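Local atomic coordinates of fiber protein 2 (Human adenovirus type 41, PDB entry 2BZV), a protein that forms the short trimeric fibre of the enteric adenovirus capsid and, as in related fibres, probably attaches the virion through its knob to a host receptor. Residues A[51-56]-A[150-155]; A[70-75]-A[84-89]; A[146-151]-A[165-170]. All blocks are in the same frame, centred on the assembly; numbering follows the deposited sequence. Where two conformers were deposited one is given.

Contact 1: A[51-56]-A[150-155]; sequences GTITIK and FKWSAE
Ile53 of strand 51-56 meets both Phe150 and Trp152 of the facing strand. Its CB leaves the backbone toward that strand, and with CG1 opposite the backbone N (chi1 -173°) and CD1 continuing the extended chain, the ethyl arm reaches the Phe150 ring head-on while running oblique to Trp152. Ile53 CG1 passes the indole rim, 4.1 Å from Trp152 CZ2. Ile53 CD1 then settles over the middle of the Phe150 ring, 3.5 Å from its centroid and 6° off the normal, a CH-pi contact over the ring centre. The same methyl also meets the edge of the indole, with Ile53 CD1 3.7 Å from Trp152 CZ2. Isoleucine suits this place because its slender arm reaches the ring while its beta-branch fits an extended strand.

Ile55 uses its other branch. The Ile55 CG2 methyl lies over the indole face, 3.8 Å from the centroid of the six-membered ring of Trp152 and displaced toward the rim. Trp152 therefore receives one isoleucine on a face and the other at an edge. The indole's polar atom is served by a water, which accepts from Trp152 NE1 at 2.9 Å and lies 2.8 Å from Ile53 O, to which it can donate.

The two strands cross at 53° with their axes 10.4 Å apart and belong to the two facing sheets of the knob. Leu38 of strand 36-45 touches Ile53 and Ile55, and Leu40 touches Ile53; Leu70 and Leu72 of strand 69-76 touch Trp152, and Phe135 of strand 135-139 packs against both aromatic residues.

Contact 2: A[70-75]-A[84-89]; sequences LSLKLP and NCALES
Cys85 of the loop sits against the end of strand 70-75, its CB 3.4 Å from Pro75 CD, a carbon pair closer than usual van der Waals contact. Its sulfur lies between the backbone N and the carbonyl carbon (chi1 67°), which sets SG beside both the proline ring and the Leu74 side chain. There Leu74 CD2 approaches Cys85 SG to 3.8 Å, and the same methyl, Leu74 CD2, continues to Leu87 CB at 3.9 Å. A small, polarisable thiol fits well between a rigid ring and a leucine methyl. Farther back along the strand, Leu72 CD1 meets Ala86 CB at 3.7 Å; the small alanine side chain leaves room for the methyl end of the leucine.

Polar backbone groups are joined through water rather than directly. One water donates to Lys73 O at 2.7 Å and accepts from Ala86 N at 2.9 Å, bridging strand to loop beside the apolar patch. Within the loop, Leu87 N makes a weak bond to Cys85 SG, 3.6 Å long, which may help to orient the thiol.

The next shell holds these groups in place. Leu72 and Leu74 are backbone-paired with Phe150 and Phe148 of strand 146-153, while Pro75 pairs with Leu83 and Ala86 with Ser29. Leu38 of strand 36-45 packs on Leu72 and Leu87, and Leu40 on Leu74. Lys73 turns its amine to Glu141 O. Altogether this is an irregular loop folded back on what is, within this chain, an edge strand of its sheet, with Cys85, Ala86 and Leu87 covering a margin of the knob's beta-sandwich.

Contact 3: A[146-151]-A[165-170]; sequences YAFTFK and AVFCYI
Phe148 and Tyr169 meet across the interior of the knob's beta-sandwich, where strands 146-151 and 165-170 belong to opposing sheets, their axes 11.3 Å apart. That spacing is filled by large rings. Phe148 carries CG opposite its carbonyl carbon (chi1 -59°), whereas Tyr169 takes the more hindered setting between N and carbonyl carbon (chi1 65°). The two chains thereby cross at about a right angle, and the Phe148 edge is directed at the tyrosine face: an offset edge-to-face pair with planes at 69° and centroids 5.3 Å apart. Phe148 CE1 makes the approach over that face, 3.6 Å from Tyr169 CE2.

Two residues on in one strand and two back in the other, the pattern recurs. Phe167 has the same setting as Tyr169 and offers its face to the edge of Phe150, with centroids separated by 5.6 Å; Phe150 CE1 lies 3.7 Å from Phe167 CZ. Flat phenyl groups suit this layer because they fill its depth without bringing polar atoms into it.

Tyrosine is the exception, and its hydroxyl is satisfied by a hydrogen bond with Phe107 O of a neighbouring loop. The same oxygen, Tyr169 OH, also lies at the rim of the phenylalanine ring, near its plane and 3.3 Å from Phe148 CZ.

How the contacts relate
Contacts 1 and 3 are fully buried and span the two sheets of the sandwich, whereas contact 2 lies partly exposed at a margin. Strand 146-153 is the common element: it supplies residues to contacts 1 and 3, sharing Phe150, and is the sheet neighbour of strand 69-76, which carries one side of contact 2. On the other sheet, strands 48-57 and 165-170 are neighbours, with a probable hydrogen bond from Gly51 N to Phe167 O. The chemistry changes with position: aliphatic methyls on aromatic faces in contact 1, ring against ring in contact 3, and small aliphatic and thiol groups in contact 2. Bridging waters occur in contacts 1 and 2.

Contact 1: A[51-56]-A[150-155]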
ATOM      1  N   GLY A  51       2.165   3.803   5.921  1.00  7.30           N
ATOM      2  CA  GLY A  51       2.452   3.564   7.324  1.00  7.44           C
ATOM      3  C   GLY A  51       2.301   2.110   7.704  1.00  7.82           C
ATOM      4  O   GLY A  51       1.369   1.430   7.249  1.00  9.34           O
ATOM      5  N   THR A  52       3.211   1.632   8.546  1.00  7.50           N
ATOM      6  CA  THR A  52       2.953   0.384   9.195  0.50  8.02           C
ATOM      7  C   THR A  52       3.095   0.566  10.696  1.00  7.76           C
ATOM      8  O   THR A  52       3.892   1.364  11.190  1.00  8.15           O
ATOM      9  CB  THR A  52       3.889  -0.649   8.673  0.50  8.56           C
ATOM     10  OG1 THR A  52       4.446  -1.017   7.545  0.60  8.31           O
ATOM     11  CG2 THR A  52       4.571  -1.852   9.855  0.60  8.81           C
ATOM     12  N   ILE A  53       2.205  -0.117  11.404  1.00  7.40           N
ATOM     13  CA  ILE A  53       2.165   0.028  12.855  1.00  7.64           C
ATOM     14  C   ILE A  53       2.002  -1.327  13.523  1.00  7.80           C
ATOM     15  O   ILE A  53       1.101  -2.111  13.193  1.00  8.25           O
ATOM     16  CB  ILE A  53       1.077   1.040  13.304  1.00  8.11           C
ATOM     17  CG1 ILE A  53       1.180   1.302  14.811  1.00  8.83           C
ATOM     18  CG2 ILE A  53      -0.333   0.639  12.889  1.00  8.83           C
ATOM     19  CD1 ILE A  53       0.350   2.511  15.264  1.00  9.98           C
ATOM     20  N   THR A  54       2.871  -1.569  14.495  1.00  8.50           N
ATOM     21  CA  THR A  54       2.860  -2.771  15.334  1.00 10.05           C
ATOM     22  C   THR A  54       3.003  -2.327  16.783  1.00 10.00           C
ATOM     23  O   THR A  54       3.947  -1.592  17.111  1.00 11.08           O
ATOM     24  CB  THR A  54       4.024  -3.707  14.973  1.00 11.77           C
ATOM     25  OG1 THR A  54       3.969  -4.000  13.571  1.00 13.06           O
ATOM     26  CG2 THR A  54       3.930  -5.007  15.769  1.00 14.15           C
ATOM     27  N   ILE A  55       2.084  -2.763  17.638  1.00 10.45           N
ATOM     28  CA  ILE A  55       2.159  -2.437  19.053  1.00 11.21           C
ATOM     29  C   ILE A  55       2.131  -3.748  19.833  1.00 11.49           C
ATOM     30  O   ILE A  55       1.346  -4.645  19.517  1.00 11.88           O
ATOM     31  CB  ILE A  55       1.022  -1.467  19.462  1.00 11.67           C
ATOM     32  CG1 ILE A  55       1.175  -1.054  20.924  1.00 13.37           C
ATOM     33  CG2 ILE A  55      -0.351  -2.059  19.163  1.00 12.59           C
ATOM     34  CD1 ILE A  55       0.378   0.169  21.331  1.00 15.80           C
ATOM     35  N   LYS A  56       3.013  -3.843  20.825  1.00 12.01           N
ATOM     36  CA  LYS A  56       3.141  -5.055  21.625  0.50 12.85           C
ATOM     37  C   LYS A  56       3.041  -4.713  23.102  1.00 12.45           C
ATOM     38  O   LYS A  56       3.815  -3.908  23.614  1.00 12.69           O
ATOM     39  CB  LYS A  56       4.471  -5.771  21.375  0.50 13.14           C
ATOM     40  CG  LYS A  56       4.517  -7.140  22.041  0.50 14.36           C
ATOM     41  CD  LYS A  56       5.851  -7.849  21.883  0.50 16.46           C
ATOM     42  CE  LYS A  56       5.834  -9.202  22.588  0.50 19.60           C
ATOM     43  NZ  LYS A  56       6.998 -10.063  22.217  0.50 22.22           N
ATOM     44  N   PHE A 150      -5.159   5.937  16.666  1.00  8.88           N
ATOM     45  CA  PHE A 150      -5.236   4.524  16.315  1.00  9.34           C
ATOM     46  C   PHE A 150      -6.143   3.820  17.305  1.00  9.80           C
ATOM     47  O   PHE A 150      -6.125   4.139  18.492  1.00 11.40           O
ATOM     48  CB  PHE A 150      -3.843   3.906  16.403  1.00 10.01           C
ATOM     49  CG  PHE A 150      -2.850   4.543  15.474  1.00  9.51           C
ATOM     50  CD1 PHE A 150      -2.908   4.314  14.102  1.00 10.08           C
ATOM     51  CD2 PHE A 150      -1.851   5.378  15.973  1.00  9.73           C
ATOM     52  CE1 PHE A 150      -1.992   4.907  13.236  1.00 10.72           C
ATOM     53  CE2 PHE A 150      -0.944   5.967  15.120  1.00  9.94           C
ATOM     54  CZ  PHE A 150      -1.012   5.732  13.747  1.00  9.87           C
ATOM     55  N   LYS A 151      -6.910   2.848  16.832  1.00  9.97           N
ATOM     56  CA  LYS A 151      -7.735   2.043  17.723  1.00 11.59           C
ATOM     57  C   LYS A 151      -7.656   0.583  17.292  1.00 10.80           C
ATOM     58  O   LYS A 151      -7.785   0.276  16.100  1.00 12.04           O
ATOM     59  CB  LYS A 151      -9.197   2.507  17.705  1.00 12.68           C
ATOM     60  CG  LYS A 151     -10.097   1.703  18.666  1.00 15.63           C
ATOM     61  CD  LYS A 151     -11.558   2.101  18.497  1.00 18.26           C
ATOM     62  CE  LYS A 151     -12.509   1.140  19.195  1.00 22.01           C
ATOM     63  NZ  LYS A 151     -13.934   1.538  18.981  1.00 24.58           N
ATOM     64  N   TRP A 152      -7.466  -0.283  18.283  1.00 10.70           N
ATOM     65  CA  TRP A 152      -7.475  -1.728  18.062  1.00 11.75           C
ATOM     66  C   TRP A 152      -8.503  -2.380  18.964  1.00 12.24           C
ATOM     67  O   TRP A 152      -8.685  -1.966  20.115  1.00 13.33           O
ATOM     68  CB  TRP A 152      -6.135  -2.338  18.437  1.00 11.97           C
ATOM     69  CG  TRP A 152      -4.947  -1.858  17.675  1.00 11.60           C
ATOM     70  CD1 TRP A 152      -4.403  -2.451  16.574  1.00 11.73           C
ATOM     71  CD2 TRP A 152      -4.119  -0.735  17.976  1.00 10.50           C
ATOM     72  NE1 TRP A 152      -3.300  -1.760  16.151  1.00 11.55           N
ATOM     73  CE2 TRP A 152      -3.100  -0.696  16.999  1.00 10.80           C
ATOM     74  CE3 TRP A 152      -4.140   0.248  18.965  1.00 11.07           C
ATOM     75  CZ2 TRP A 152      -2.108   0.291  16.992  1.00 12.04           C
ATOM     76  CZ3 TRP A 152      -3.157   1.223  18.958  1.00 12.20           C
ATOM     77  CH2 TRP A 152      -2.148   1.238  17.970  1.00 12.59           C
ATOM     78  N   SER A 153      -9.126  -3.448  18.471  1.00 13.30           N
ATOM     79  CA  SER A 153      -9.840  -4.316  19.402  1.00 14.92           C
ATOM     80  C   SER A 153      -8.839  -5.138  20.211  1.00 14.85           C
ATOM     81  O   SER A 153      -7.653  -5.249  19.858  1.00 15.32           O
ATOM     82  CB  SER A 153     -10.825  -5.230  18.676  1.00 16.20           C
ATOM     83  OG  SER A 153     -10.157  -6.005  17.705  1.00 19.13           O
ATOM     84  N   ALA A 154      -9.323  -5.700  21.316  1.00 15.40           N
ATOM     85  CA  ALA A 154      -8.511  -6.522  22.205  1.00 16.12           C
ATOM     86  C   ALA A 154      -9.368  -7.645  22.752  1.00 17.09           C
ATOM     87  O   ALA A 154     -10.587  -7.506  22.851  1.00 18.14           O
ATOM     88  CB  ALA A 154      -7.935  -5.708  23.345  1.00 16.53           C
ATOM     89  N   GLU A 155      -8.732  -8.759  23.100  1.00 18.80           N
ATOM     90  CA  GLU A 155      -9.447  -9.912  23.621  1.00 21.16           C
ATOM     91  C   GLU A 155      -9.257  -9.965  25.135  1.00 20.43           C
ATOM     92  O   GLU A 155      -8.148 -10.190  25.608  1.00 19.74           O
ATOM     93  CB  GLU A 155      -8.918 -11.183  22.961  1.00 23.55           C
ATOM     94  CG  GLU A 155      -9.726 -12.395  23.322  1.00 29.45           C
ATOM     95  CD  GLU A 155      -9.274 -13.662  22.622  1.00 33.75           C
ATOM     96  OE1 GLU A 155      -9.806 -14.725  22.996  1.00 36.56           O
ATOM     97  OE2 GLU A 155      -8.410 -13.585  21.720  1.00 35.90           O
TER
HETATM   98  O   HOH W   1      -1.297  -2.925  14.406  1.00 10.46           O

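Contact 2: A[70-75]-A[84-89]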
ATOM      1  N   LEU A  70      -8.476  -0.576  22.690  1.00 12.26           N
ATOM      2  CA  LEU A  70      -7.410   0.295  23.158  1.00 11.83           C
ATOM      3  C   LEU A  70      -7.115   1.310  22.073  1.00 10.61           C
ATOM      4  O   LEU A  70      -7.101   0.952  20.893  1.00 11.06           O
ATOM      5  CB  LEU A  70      -6.196  -0.578  23.398  1.00 13.18           C
ATOM      6  CG  LEU A  70      -4.922  -0.040  23.989  1.00 16.67           C
ATOM      7  CD1 LEU A  70      -4.212  -1.167  24.742  1.00 18.07           C
ATOM      8  CD2 LEU A  70      -3.982   0.497  22.920  1.00 19.22           C
ATOM      9  N   SER A  71      -6.871   2.554  22.468  1.00 10.44           N
ATOM     10  CA  SER A  71      -6.531   3.600  21.513  0.50 11.64           C
ATOM     11  C   SER A  71      -5.171   4.204  21.824  1.00 11.66           C
ATOM     12  O   SER A  71      -4.676   4.157  22.964  1.00 13.96           O
ATOM     13  CB  SER A  71      -7.557   4.728  21.542  0.50 12.77           C
ATOM     14  OG  SER A  71      -7.433   5.407  22.782  0.50 15.60           O
ATOM     15  N   LEU A  72      -4.554   4.773  20.807  1.00 11.15           N
ATOM     16  CA  LEU A  72      -3.289   5.483  20.940  1.00 11.88           C
ATOM     17  C   LEU A  72      -3.381   6.739  20.104  1.00 10.38           C
ATOM     18  O   LEU A  72      -3.614   6.651  18.900  1.00 10.39           O
ATOM     19  CB  LEU A  72      -2.124   4.622  20.428  1.00 13.25           C
ATOM     20  CG  LEU A  72      -0.771   5.341  20.271  1.00 15.81           C
ATOM     21  CD1 LEU A  72      -0.236   5.712  21.642  1.00 17.79           C
ATOM     22  CD2 LEU A  72       0.226   4.474  19.490  1.00 17.80           C
ATOM     23  N   LYS A  73      -3.164   7.892  20.723  1.00 10.59           N
ATOM     24  CA  LYS A  73      -3.182   9.167  20.018  1.00 10.45           C
ATOM     25  C   LYS A  73      -1.783   9.757  19.955  1.00  9.90           C
ATOM     26  O   LYS A  73      -1.109   9.892  20.985  1.00 12.14           O
ATOM     27  CB  LYS A  73      -4.138  10.143  20.705  1.00 11.83           C
ATOM     28  CG  LYS A  73      -4.316  11.417  19.919  1.00 13.44           C
ATOM     29  CD  LYS A  73      -5.453  12.211  20.517  1.00 15.87           C
ATOM     30  CE  LYS A  73      -5.669  13.447  19.673  1.00 17.12           C
ATOM     31  NZ  LYS A  73      -6.753  14.295  20.269  1.00 21.41           N
ATOM     32  N   LEU A  74      -1.364  10.133  18.754  1.00  8.93           N
ATOM     33  CA  LEU A  74      -0.093  10.829  18.544  1.00  8.78           C
ATOM     34  C   LEU A  74      -0.426  12.242  18.065  1.00  8.27           C
ATOM     35  O   LEU A  74      -0.878  12.427  16.930  1.00  8.23           O
ATOM     36  CB  LEU A  74       0.782  10.119  17.511  1.00  9.12           C
ATOM     37  CG  LEU A  74       1.128   8.659  17.842  1.00 10.54           C
ATOM     38  CD1 LEU A  74       2.025   8.103  16.761  1.00 11.84           C
ATOM     39  CD2 LEU A  74       1.804   8.516  19.199  1.00 11.73           C
ATOM     40  N   PRO A  75      -0.253  13.237  18.940  1.00  8.41           N
ATOM     41  CA  PRO A  75      -0.543  14.624  18.593  1.00  8.82           C
ATOM     42  C   PRO A  75       0.696  15.369  18.117  1.00  8.50           C
ATOM     43  O   PRO A  75       1.801  15.108  18.616  1.00  9.18           O
ATOM     44  CB  PRO A  75      -1.009  15.203  19.939  1.00  9.34           C
ATOM     45  CG  PRO A  75      -0.155  14.477  20.954  1.00 10.16           C
ATOM     46  CD  PRO A  75       0.149  13.115  20.356  1.00  9.35           C
ATOM     47  N   ASN A  84       3.881  15.885  23.665  1.00 13.56           N
ATOM     48  CA  ASN A  84       3.893  14.902  24.731  0.50 14.49           C
ATOM     49  C   ASN A  84       2.715  13.936  24.628  1.00 13.63           C
ATOM     50  O   ASN A  84       1.560  14.365  24.506  1.00 14.35           O
ATOM     51  CB  ASN A  84       3.872  15.627  26.078  0.50 16.14           C
ATOM     52  CG  ASN A  84       4.030  14.667  27.226  0.50 19.74           C
ATOM     53  OD1 ASN A  84       5.089  14.070  27.402  0.50 23.62           O
ATOM     54  ND2 ASN A  84       2.972  14.502  28.009  0.50 24.60           N
ATOM     55  N   CYS A  85       3.024  12.640  24.686  1.00 12.25           N
ATOM     56  CA  CYS A  85       2.008  11.619  24.493  1.00 11.63           C
ATOM     57  C   CYS A  85       2.561  10.286  24.972  1.00 11.22           C
ATOM     58  O   CYS A  85       3.622  10.252  25.600  1.00 12.08           O
ATOM     59  CB  CYS A  85       1.573  11.569  23.025  1.00 11.31           C
ATOM     60  SG  CYS A  85       2.859  10.988  21.902  1.00 10.75           S
ATOM     61  N   ALA A  86       1.845   9.204  24.676  1.00 11.29           N
ATOM     62  CA  ALA A  86       2.225   7.883  25.178  1.00 11.44           C
ATOM     63  C   ALA A  86       3.536   7.368  24.580  1.00 10.89           C
ATOM     64  O   ALA A  86       4.138   6.457  25.153  1.00 11.75           O
ATOM     65  CB  ALA A  86       1.125   6.880  24.918  1.00 12.51           C
ATOM     66  N   LEU A  87       3.944   7.880  23.419  1.00 10.46           N
ATOM     67  CA  LEU A  87       5.174   7.452  22.764  1.00 10.49           C
ATOM     68  C   LEU A  87       6.345   8.256  23.287  1.00 10.73           C
ATOM     69  O   LEU A  87       6.308   9.479  23.299  1.00 11.48           O
ATOM     70  CB  LEU A  87       5.044   7.703  21.255  1.00 10.24           C
ATOM     71  CG  LEU A  87       6.298   7.429  20.404  1.00 10.58           C
ATOM     72  CD1 LEU A  87       6.797   5.991  20.529  1.00 12.11           C
ATOM     73  CD2 LEU A  87       6.009   7.780  18.949  1.00 10.67           C
ATOM     74  N   GLU A  88       7.421   7.562  23.650  1.00 11.00           N
ATOM     75  CA  GLU A  88       8.673   8.213  24.051  0.50 12.61           C
ATOM     76  C   GLU A  88       9.211   9.033  22.868  1.00 11.49           C
ATOM     77  O   GLU A  88       9.629   8.457  21.858  1.00 11.15           O
ATOM     78  CB  GLU A  88       9.669   7.119  24.504  0.50 13.09           C
ATOM     79  CG  GLU A  88      11.129   7.519  24.796  0.50 16.72           C
ATOM     80  CD  GLU A  88      11.990   6.358  25.339  0.55 20.27           C
ATOM     81  OE1 GLU A  88      10.149   8.534  26.991  0.60 21.32           O
ATOM     82  OE2 GLU A  88       8.652   7.240  27.968  0.60 23.14           O
ATOM     83  N   SER A  89       9.235  10.363  22.996  1.00 12.17           N
ATOM     84  CA  SER A  89       9.600  11.190  21.842  0.50 13.11           C
ATOM     85  C   SER A  89      11.039  10.973  21.372  1.00 12.16           C
ATOM     86  O   SER A  89      11.328  11.142  20.186  1.00 12.74           O
ATOM     87  CB  SER A  89       9.371  12.674  22.133  0.50 14.03           C
ATOM     88  OG  SER A  89      10.249  13.094  23.156  0.50 16.09           O
TER
HETATM   89  O   HOH W   2      -0.884   9.372  23.619  1.00 14.52           O

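Contact 3: A[146-151]-A[165-170]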
ATOM      1  N   TYR A 146      -2.025  18.581  14.285  1.00  8.61           N
ATOM      2  CA  TYR A 146      -2.341  17.357  13.559  1.00  8.44           C
ATOM      3  C   TYR A 146      -2.362  16.192  14.518  1.00  8.15           C
ATOM      4  O   TYR A 146      -1.818  16.281  15.633  1.00  8.38           O
ATOM      5  CB  TYR A 146      -1.242  17.091  12.508  1.00  8.90           C
ATOM      6  CG  TYR A 146      -1.109  18.238  11.523  1.00  8.88           C
ATOM      7  CD1 TYR A 146      -1.906  18.305  10.386  1.00  9.10           C
ATOM      8  CD2 TYR A 146      -0.200  19.279  11.744  1.00  9.38           C
ATOM      9  CE1 TYR A 146      -1.795  19.361   9.492  1.00  9.83           C
ATOM     10  CE2 TYR A 146      -0.097  20.350  10.857  1.00  9.89           C
ATOM     11  CZ  TYR A 146      -0.903  20.385   9.739  1.00 10.27           C
ATOM     12  OH  TYR A 146      -0.811  21.434   8.854  1.00 12.35           O
ATOM     13  N   ALA A 147      -2.953  15.077  14.102  1.00  8.10           N
ATOM     14  CA  ALA A 147      -2.914  13.905  14.949  1.00  8.21           C
ATOM     15  C   ALA A 147      -3.188  12.636  14.172  1.00  7.87           C
ATOM     16  O   ALA A 147      -3.834  12.647  13.113  1.00  8.55           O
ATOM     17  CB  ALA A 147      -3.947  14.018  16.089  1.00  9.13           C
ATOM     18  N   PHE A 148      -2.710  11.537  14.736  1.00  7.73           N
ATOM     19  CA  PHE A 148      -3.199  10.200  14.403  1.00  7.92           C
ATOM     20  C   PHE A 148      -3.871   9.636  15.643  1.00  7.92           C
ATOM     21  O   PHE A 148      -3.306   9.724  16.738  1.00  8.95           O
ATOM     22  CB  PHE A 148      -2.068   9.225  14.085  1.00  8.96           C
ATOM     23  CG  PHE A 148      -1.173   9.610  12.953  1.00  9.87           C
ATOM     24  CD1 PHE A 148      -1.596   9.458  11.646  1.00 11.19           C
ATOM     25  CD2 PHE A 148       0.103  10.047  13.186  1.00 14.11           C
ATOM     26  CE1 PHE A 148      -0.777   9.792  10.588  1.00 12.00           C
ATOM     27  CE2 PHE A 148       0.931  10.379  12.127  1.00 14.81           C
ATOM     28  CZ  PHE A 148       0.484  10.264  10.834  1.00 13.65           C
ATOM     29  N   THR A 149      -5.042   9.015  15.462  1.00  8.27           N
ATOM     30  CA  THR A 149      -5.673   8.278  16.548  1.00  9.24           C
ATOM     31  C   THR A 149      -5.885   6.861  16.049  1.00  8.95           C
ATOM     32  O   THR A 149      -6.663   6.633  15.128  1.00 10.05           O
ATOM     33  CB  THR A 149      -6.999   8.895  17.005  1.00 10.34           C
ATOM     34  OG1 THR A 149      -6.757  10.268  17.368  1.00 11.08           O
ATOM     35  CG2 THR A 149      -7.561   8.109  18.180  1.00 13.04           C
ATOM     36  N   PHE A 150      -5.159   5.937  16.666  1.00  8.88           N
ATOM     37  CA  PHE A 150      -5.236   4.524  16.315  1.00  9.34           C
ATOM     38  C   PHE A 150      -6.143   3.820  17.305  1.00  9.80           C
ATOM     39  O   PHE A 150      -6.125   4.139  18.492  1.00 11.40           O
ATOM     40  CB  PHE A 150      -3.843   3.906  16.403  1.00 10.01           C
ATOM     41  CG  PHE A 150      -2.850   4.543  15.474  1.00  9.51           C
ATOM     42  CD1 PHE A 150      -2.908   4.314  14.102  1.00 10.08           C
ATOM     43  CD2 PHE A 150      -1.851   5.378  15.973  1.00  9.73           C
ATOM     44  CE1 PHE A 150      -1.992   4.907  13.236  1.00 10.72           C
ATOM     45  CE2 PHE A 150      -0.944   5.967  15.120  1.00  9.94           C
ATOM     46  CZ  PHE A 150      -1.012   5.732  13.747  1.00  9.87           C
ATOM     47  N   LYS A 151      -6.910   2.848  16.832  1.00  9.97           N
ATOM     48  CA  LYS A 151      -7.735   2.043  17.723  1.00 11.59           C
ATOM     49  C   LYS A 151      -7.656   0.583  17.292  1.00 10.80           C
ATOM     50  O   LYS A 151      -7.785   0.276  16.100  1.00 12.04           O
ATOM     51  CB  LYS A 151      -9.197   2.507  17.705  1.00 12.68           C
ATOM     52  CG  LYS A 151     -10.097   1.703  18.666  1.00 15.63           C
ATOM     53  CD  LYS A 151     -11.558   2.101  18.497  1.00 18.26           C
ATOM     54  CE  LYS A 151     -12.509   1.140  19.195  1.00 22.01           C
ATOM     55  NZ  LYS A 151     -13.934   1.538  18.981  1.00 24.58           N
ATOM     56  N   ALA A 165      -0.588  -3.548  11.140  1.00  9.11           N
ATOM     57  CA  ALA A 165      -1.507  -2.907  10.205  1.00  9.56           C
ATOM     58  C   ALA A 165      -0.735  -1.983   9.288  1.00  9.24           C
ATOM     59  O   ALA A 165       0.217  -1.340   9.713  1.00  9.59           O
ATOM     60  CB  ALA A 165      -2.572  -2.117  10.961  1.00 10.26           C
ATOM     61  N   VAL A 166      -1.187  -1.912   8.046  1.00 10.20           N
ATOM     62  CA  VAL A 166      -0.640  -1.013   7.047  1.00 11.90           C
ATOM     63  C   VAL A 166      -1.734  -0.051   6.630  1.00 12.01           C
ATOM     64  O   VAL A 166      -2.878  -0.458   6.412  1.00 16.01           O
ATOM     65  CB  VAL A 166      -0.070  -1.806   5.844  1.00 13.90           C
ATOM     66  CG1 VAL A 166       0.451  -0.868   4.770  1.00 16.17           C
ATOM     67  CG2 VAL A 166       1.016  -2.756   6.320  1.00 17.40           C
ATOM     68  N   PHE A 167      -1.403   1.231   6.520  1.00 10.20           N
ATOM     69  CA  PHE A 167      -2.368   2.261   6.159  1.00 10.00           C
ATOM     70  C   PHE A 167      -1.698   3.292   5.255  1.00  8.94           C
ATOM     71  O   PHE A 167      -0.482   3.314   5.131  1.00  9.21           O
ATOM     72  CB  PHE A 167      -2.983   2.917   7.408  1.00 10.54           C
ATOM     73  CG  PHE A 167      -1.980   3.606   8.322  1.00  9.97           C
ATOM     74  CD1 PHE A 167      -1.825   4.984   8.280  1.00 10.59           C
ATOM     75  CD2 PHE A 167      -1.226   2.867   9.219  1.00 10.48           C
ATOM     76  CE1 PHE A 167      -0.905   5.615   9.109  1.00 10.94           C
ATOM     77  CE2 PHE A 167      -0.308   3.492  10.051  1.00 10.55           C
ATOM     78  CZ  PHE A 167      -0.151   4.858   9.995  1.00 10.91           C
ATOM     79  N   CYS A 168      -2.499   4.126   4.612  1.00  8.89           N
ATOM     80  CA  CYS A 168      -2.006   5.083   3.625  0.60  8.76           C
ATOM     81  C   CYS A 168      -2.828   6.373   3.761  1.00  8.79           C
ATOM     82  O   CYS A 168      -4.065   6.263   3.789  1.00 10.92           O
ATOM     83  CB  CYS A 168      -2.148   4.494   2.208  0.75  9.18           C
ATOM     84  SG  CYS A 168      -1.718   5.623   0.881  0.75 11.92           S
ATOM     85  N   TYR A 169      -2.199   7.540   3.761  1.00  8.25           N
ATOM     86  CA  TYR A 169      -2.934   8.796   3.837  1.00  8.45           C
ATOM     87  C   TYR A 169      -2.239   9.863   2.996  1.00  8.06           C
ATOM     88  O   TYR A 169      -1.096   9.704   2.555  1.00  8.65           O
ATOM     89  CB  TYR A 169      -3.117   9.237   5.304  1.00  9.14           C
ATOM     90  CG  TYR A 169      -1.797   9.556   5.987  1.00  8.07           C
ATOM     91  CD1 TYR A 169      -1.284  10.849   5.990  1.00  8.24           C
ATOM     92  CD2 TYR A 169      -1.063   8.553   6.624  1.00  8.12           C
ATOM     93  CE1 TYR A 169      -0.065  11.140   6.614  1.00  7.71           C
ATOM     94  CE2 TYR A 169       0.154   8.830   7.243  1.00  7.93           C
ATOM     95  CZ  TYR A 169       0.648  10.129   7.225  1.00  7.64           C
ATOM     96  OH  TYR A 169       1.867  10.374   7.829  1.00  7.83           O
ATOM     97  N   ILE A 170      -2.979  10.951   2.760  1.00  8.22           N
ATOM     98  CA  ILE A 170      -2.522  12.106   2.013  1.00  8.70           C
ATOM     99  C   ILE A 170      -1.888  13.121   2.962  1.00  8.39           C
ATOM    100  O   ILE A 170      -2.460  13.421   4.020  1.00  9.18           O
ATOM    101  CB  ILE A 170      -3.701  12.783   1.297  1.00  9.82           C
ATOM    102  CG1 ILE A 170      -4.508  11.783   0.457  1.00 12.31           C
ATOM    103  CG2 ILE A 170      -3.222  13.980   0.477  1.00 10.22           C
ATOM    104  CD1 ILE A 170      -3.774  11.283  -0.741  1.00 14.95           C
TER